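Local coordinates for protein aminotransferase (Paracoccus denitrificans, PDB 4GRX) that probably catalyses pyridoxal phosphate-dependent transfer of amino groups, as an omega-aminotransferase of the class III family, at residues M107-L112 against V123-S128; F304-V309 against V340-A345. All coordinates share one frame; numbering follows the deposited sequence.

Contact 1 of 2, residues M107-L112 against V123-S128; sequences MLSEKL and VFYTNS
Ser-109 and Tyr-125 make the polar link between the helix at 107-112 and the strand at 123-126, whose axes approach to 9.3 Å with N-to-C directions 121° apart. Helix 103-115 leads by a short connection into strand 122-126, an edge strand, within this chain, of the large seven-stranded sheet. Ser-109 OG and Tyr-125 OH are hydrogen-bonded at 3.1 Å, and either hydroxyl could be the donor. OG comes to the edge of the phenol ring, near its plane, 3.6 Å from Tyr-125 CE2. The ring reaches the helix because CG of Tyr-125 lies anti to the carbonyl carbon (chi1 -65°), which sends the phenol off the strand.

Apolar groups surround this pair. Leu-108 brings CD2 obliquely to the ring, 3.7 Å from Tyr-125 CE1. CD1 of Leu-112, whose side chain runs against that of Tyr-125, also comes in obliquely, on the other side of the ring plane, 4.2 Å from the same carbon. CD1 of Leu-112 also touches Val-123 CG1 at 4.1 Å, the two side chains crossing at about a right angle. CG2 of Val-123 rests 3.9 Å from the carbonyl oxygen of Ser-109.

At the end of the strand, Thr-126 OG1 donates to Ser-128 O at 2.9 Å, within the turn that leads into helix 129-146. Ser-128 is the N-cap of that helix, its OG bonded to Glu-131 N. On the outer side of helix 103-115, Glu-110 forms a salt bridge with Arg-22 of the second subunit.

The chemistry is that of a greasy interface with one polar tether: two buried hydroxyls share one hydrogen bond among leucine and valine carbons, which probably fixes where the phenol ends against the helix, and the leucine methyls on its two sides are likely to limit its tilt.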
loop_
_atom_site.group_PDB
_atom_site.type_symbol
_atom_site.label_atom_id
_atom_site.label_comp_id
_atom_site.label_asym_id
_atom_site.label_seq_id
_atom_site.Cartn_x
_atom_site.Cartn_y
_atom_site.Cartn_z
ATOM N N MET A 107 16.514 10.070 -9.326
ATOM C CA MET A 107 16.310 10.158 -10.769
ATOM C C MET A 107 14.839 10.261 -11.182
ATOM O O MET A 107 14.455 11.170 -11.926
ATOM C CB MET A 107 17.008 9.001 -11.483
ATOM C CG MET A 107 18.493 9.230 -11.742
ATOM S SD MET A 107 19.273 7.682 -12.239
ATOM C CE MET A 107 20.925 8.257 -12.678
ATOM N N LEU A 108 14.016 9.341 -10.687
ATOM C CA LEU A 108 12.582 9.371 -11.001
ATOM C C LEU A 108 11.869 10.668 -10.594
ATOM O O LEU A 108 11.159 11.260 -11.417
ATOM C CB LEU A 108 11.856 8.161 -10.435
ATOM C CG LEU A 108 10.445 8.025 -11.005
ATOM C CD1 LEU A 108 10.475 7.637 -12.474
ATOM C CD2 LEU A 108 9.657 7.019 -10.192
ATOM N N SER A 109 12.071 11.108 -9.347
ATOM C CA SER A 109 11.567 12.417 -8.896
ATOM C C SER A 109 11.814 13.492 -9.956
ATOM O O SER A 109 10.880 14.145 -10.412
ATOM C CB SER A 109 12.211 12.839 -7.573
ATOM O OG SER A 109 11.846 11.996 -6.498
ATOM N N GLU A 110 13.076 13.638 -10.360
ATOM C CA GLU A 110 13.484 14.606 -11.369
ATOM C C GLU A 110 12.736 14.393 -12.679
ATOM O O GLU A 110 12.173 15.334 -13.247
ATOM C CB GLU A 110 14.982 14.489 -11.589
ATOM C CG GLU A 110 15.590 15.612 -12.407
ATOM C CD GLU A 110 17.092 15.708 -12.207
ATOM O OE1 GLU A 110 17.742 14.645 -12.116
ATOM O OE2 GLU A 110 17.629 16.841 -12.141
ATOM N N LYS A 111 12.712 13.143 -13.135
ATOM C CA LYS A 111 12.013 12.782 -14.364
ATOM C C LYS A 111 10.521 13.105 -14.283
ATOM O O LYS A 111 9.962 13.724 -15.200
ATOM C CB LYS A 111 12.246 11.303 -14.703
ATOM C CG LYS A 111 11.548 10.800 -15.965
ATOM C CD LYS A 111 11.765 11.665 -17.212
ATOM C CE LYS A 111 13.229 11.801 -17.616
ATOM N NZ LYS A 111 13.407 12.046 -19.078
ATOM N N LEU A 112 9.899 12.699 -13.175
ATOM C CA LEU A 112 8.468 12.896 -12.958
ATOM C C LEU A 112 7.999 14.352 -12.941
ATOM O O LEU A 112 6.966 14.669 -13.536
ATOM C CB LEU A 112 8.000 12.179 -11.683
ATOM C CG LEU A 112 7.626 10.699 -11.805
ATOM C CD1 LEU A 112 7.309 10.117 -10.433
ATOM C CD2 LEU A 112 6.455 10.489 -12.764
ATOM N N VAL A 123 7.810 15.269 -4.929
ATOM C CA VAL A 123 7.308 13.919 -5.147
ATOM C C VAL A 123 7.439 13.102 -3.849
ATOM O O VAL A 123 8.521 13.045 -3.237
ATOM C CB VAL A 123 8.094 13.225 -6.304
ATOM C CG1 VAL A 123 7.441 11.916 -6.722
ATOM C CG2 VAL A 123 8.233 14.150 -7.513
ATOM N N PHE A 124 6.332 12.487 -3.434
ATOM C CA PHE A 124 6.342 11.505 -2.346
ATOM C C PHE A 124 5.884 10.126 -2.861
ATOM O O PHE A 124 4.997 10.044 -3.718
ATOM C CB PHE A 124 5.473 11.981 -1.181
ATOM C CG PHE A 124 5.632 11.153 0.070
ATOM C CD1 PHE A 124 6.736 11.341 0.917
ATOM C CD2 PHE A 124 4.679 10.178 0.413
ATOM C CE1 PHE A 124 6.880 10.578 2.074
ATOM C CE2 PHE A 124 4.821 9.418 1.570
ATOM C CZ PHE A 124 5.921 9.623 2.398
ATOM N N TYR A 125 6.487 9.045 -2.358
ATOM C CA TYR A 125 6.208 7.712 -2.922
ATOM C C TYR A 125 5.352 6.789 -2.046
ATOM O O TYR A 125 5.358 6.885 -0.816
ATOM C CB TYR A 125 7.503 7.009 -3.347
ATOM C CG TYR A 125 8.229 7.698 -4.488
ATOM C CD1 TYR A 125 7.809 7.539 -5.804
ATOM C CD2 TYR A 125 9.340 8.505 -4.246
ATOM C CE1 TYR A 125 8.463 8.171 -6.848
ATOM C CE2 TYR A 125 9.997 9.144 -5.281
ATOM C CZ TYR A 125 9.557 8.973 -6.583
ATOM O OH TYR A 125 10.212 9.596 -7.621
ATOM N N THR A 126 4.621 5.895 -2.712
ATOM C CA THR A 126 3.829 4.868 -2.051
ATOM C C THR A 126 3.977 3.567 -2.816
ATOM O O THR A 126 4.706 3.500 -3.821
ATOM C CB THR A 126 2.335 5.222 -2.042
ATOM O OG1 THR A 126 1.870 5.335 -3.388
ATOM C CG2 THR A 126 2.093 6.524 -1.335
ATOM N N ASN A 127 3.265 2.536 -2.373
ATOM C CA ASN A 127 3.254 1.279 -3.121
ATOM C C ASN A 127 2.074 1.178 -4.069
ATOM O O ASN A 127 2.218 0.677 -5.181
ATOM C CB ASN A 127 3.302 0.078 -2.181
ATOM C CG ASN A 127 4.543 0.080 -1.307
ATOM O OD1 ASN A 127 5.668 0.080 -1.810
ATOM N ND2 ASN A 127 4.346 0.098 0.005
ATOM N N SER A 128 0.920 1.684 -3.648
ATOM C CA SER A 128 -0.304 1.573 -4.434
ATOM C C SER A 128 -0.935 2.928 -4.672
ATOM O O SER A 128 -0.588 3.905 -4.018
ATOM C CB SER A 128 -1.288 0.680 -3.701
ATOM O OG SER A 128 -1.681 1.278 -2.477
#

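Contact 2 of 2, residues F304-V309 against V340-A345; sequences FPMGAV and VGCAIA
Phe-304 lays one face of its ring over the backbone of Gly-341, in a CH-pi contact in which Gly-341 CA sits 3.6 Å from the centroid of the Phe-304 ring and 26° off the normal. The opposite face carries Pro-305 CD, so the phenyl is sandwiched between its own neighbour and the helix.

Aliphatic groups of the helix complete the grip. Val-340 CG1 meets Phe-304 CE1 at 3.5 Å, and Ile-344 CD1 reaches Phe-304 CB at 3.7 Å, each side chain crossing the phenylalanine at about a right angle. With an alanine in place of Phe-304 the ring is gone, which would probably open a gap over Gly-341 CA and leave Val-340 CG1 without its aromatic partner.

Sulfur packing forms the other half: Met-306, bent at chi2 (93°), brings SD to 3.7 Å from Gly-341 C and turns its methyl toward Cys-342.

The ring also meets Phe-304 of the second subunit edge-to-face. Here the loop after the cofactor-bearing Lys-297 enters strand 307-311, the antiparallel strand of the seven-stranded sheet characteristic of fold type I pyridoxal phosphate enzymes.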
loop_
_atom_site.group_PDB
_atom_site.type_symbol
_atom_site.label_atom_id
_atom_site.label_comp_id
_atom_site.label_asym_id
_atom_site.label_seq_id
_atom_site.Cartn_x
_atom_site.Cartn_y
_atom_site.Cartn_z
ATOM N N PHE A 304 5.978 -3.593 -11.209
ATOM C CA PHE A 304 6.397 -3.348 -9.828
ATOM C C PHE A 304 5.415 -2.399 -9.136
ATOM O O PHE A 304 4.983 -1.414 -9.749
ATOM C CB PHE A 304 7.797 -2.716 -9.836
ATOM C CG PHE A 304 8.486 -2.719 -8.502
ATOM C CD1 PHE A 304 9.366 -3.730 -8.172
ATOM C CD2 PHE A 304 8.265 -1.695 -7.577
ATOM C CE1 PHE A 304 10.015 -3.727 -6.950
ATOM C CE2 PHE A 304 8.917 -1.690 -6.359
ATOM C CZ PHE A 304 9.798 -2.704 -6.047
ATOM N N PRO A 305 5.072 -2.669 -7.858
ATOM C CA PRO A 305 4.129 -1.820 -7.104
ATOM C C PRO A 305 4.670 -0.415 -6.781
ATOM O O PRO A 305 5.567 -0.257 -5.962
ATOM C CB PRO A 305 3.880 -2.616 -5.804
ATOM C CG PRO A 305 4.446 -3.968 -6.044
ATOM C CD PRO A 305 5.550 -3.793 -7.043
ATOM N N MET A 306 4.107 0.604 -7.412
ATOM C CA MET A 306 4.597 1.955 -7.229
ATOM C C MET A 306 3.449 2.939 -7.248
ATOM O O MET A 306 2.528 2.815 -8.059
ATOM C CB MET A 306 5.540 2.308 -8.366
ATOM C CG MET A 306 6.445 3.494 -8.108
ATOM S SD MET A 306 8.038 2.968 -7.446
ATOM C CE MET A 306 8.980 4.407 -7.910
ATOM N N GLY A 307 3.519 3.915 -6.350
ATOM C CA GLY A 307 2.630 5.072 -6.364
ATOM C C GLY A 307 3.408 6.363 -6.179
ATOM O O GLY A 307 4.477 6.384 -5.564
ATOM N N ALA A 308 2.866 7.448 -6.717
ATOM C CA ALA A 308 3.488 8.760 -6.575
ATOM C C ALA A 308 2.471 9.873 -6.420
ATOM O O ALA A 308 1.494 9.973 -7.177
ATOM C CB ALA A 308 4.408 9.058 -7.741
ATOM N N VAL A 309 2.727 10.709 -5.425
ATOM C CA VAL A 309 2.030 11.966 -5.246
ATOM C C VAL A 309 2.990 13.032 -5.778
ATOM O O VAL A 309 4.116 13.155 -5.258
ATOM C CB VAL A 309 1.731 12.187 -3.748
ATOM C CG1 VAL A 309 1.254 13.607 -3.465
ATOM C CG2 VAL A 309 0.715 11.167 -3.268
ATOM N N VAL A 340 14.515 -0.636 -7.246
ATOM C CA VAL A 340 13.985 -1.417 -8.353
ATOM C C VAL A 340 12.790 -0.730 -9.030
ATOM O O VAL A 340 12.765 -0.559 -10.252
ATOM C CB VAL A 340 13.636 -2.853 -7.922
ATOM C CG1 VAL A 340 12.880 -3.568 -9.029
ATOM C CG2 VAL A 340 14.906 -3.624 -7.582
ATOM N N GLY A 341 11.812 -0.322 -8.236
ATOM C CA GLY A 341 10.601 0.262 -8.785
ATOM C C GLY A 341 10.824 1.572 -9.495
ATOM O O GLY A 341 10.123 1.893 -10.454
ATOM N N CYS A 342 11.792 2.340 -9.014
ATOM C CA CYS A 342 12.094 3.626 -9.612
ATOM C C CYS A 342 12.752 3.439 -10.972
ATOM O O CYS A 342 12.338 4.073 -11.943
ATOM C CB CYS A 342 12.976 4.453 -8.686
ATOM S SG CYS A 342 12.113 5.149 -7.258
ATOM N N ALA A 343 13.755 2.558 -11.032
ATOM C CA ALA A 343 14.388 2.137 -12.285
ATOM C C ALA A 343 13.368 1.724 -13.330
ATOM O O ALA A 343 13.454 2.152 -14.487
ATOM C CB ALA A 343 15.344 0.985 -12.035
ATOM N N ILE A 344 12.411 0.895 -12.911
ATOM C CA ILE A 344 11.403 0.349 -13.807
ATOM C C ILE A 344 10.514 1.456 -14.368
ATOM O O ILE A 344 10.182 1.476 -15.566
ATOM C CB ILE A 344 10.564 -0.735 -13.092
ATOM C CG1 ILE A 344 11.414 -2.002 -12.879
ATOM C CG2 ILE A 344 9.280 -1.024 -13.862
ATOM C CD1 ILE A 344 10.745 -3.096 -12.070
ATOM N N ALA A 345 10.145 2.381 -13.496
ATOM C CA ALA A 345 9.309 3.497 -13.879
ATOM C C ALA A 345 10.030 4.378 -14.910
ATOM O O ALA A 345 9.433 4.778 -15.908
ATOM C CB ALA A 345 8.893 4.291 -12.652
#

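Both contacts are buried, and they meet in the sheet, where strands 122-126 and 307-311 are antiparallel neighbours. Thr-126 O to Gly-307 N, at 2.8 Å, is a probable backbone hydrogen bond between them. Each sets a helix against this end of the sheet: contact 1 uses helix 103-115 on the strand outermost within this chain, contact 2 uses helix 339-354 on the loop entering the next strand. The helices touch through Leu-108 and Ala-345, and Leu-108 CD2 also packs, at 3.5 Å, on Met-306 CE of the loop. Contact 1 includes a hydroxyl pair, whereas contact 2 relies on aromatic, aliphatic and sulfur packing. Both border the second subunit, contact 2 by an edge-to-face pair of phenylalanine rings.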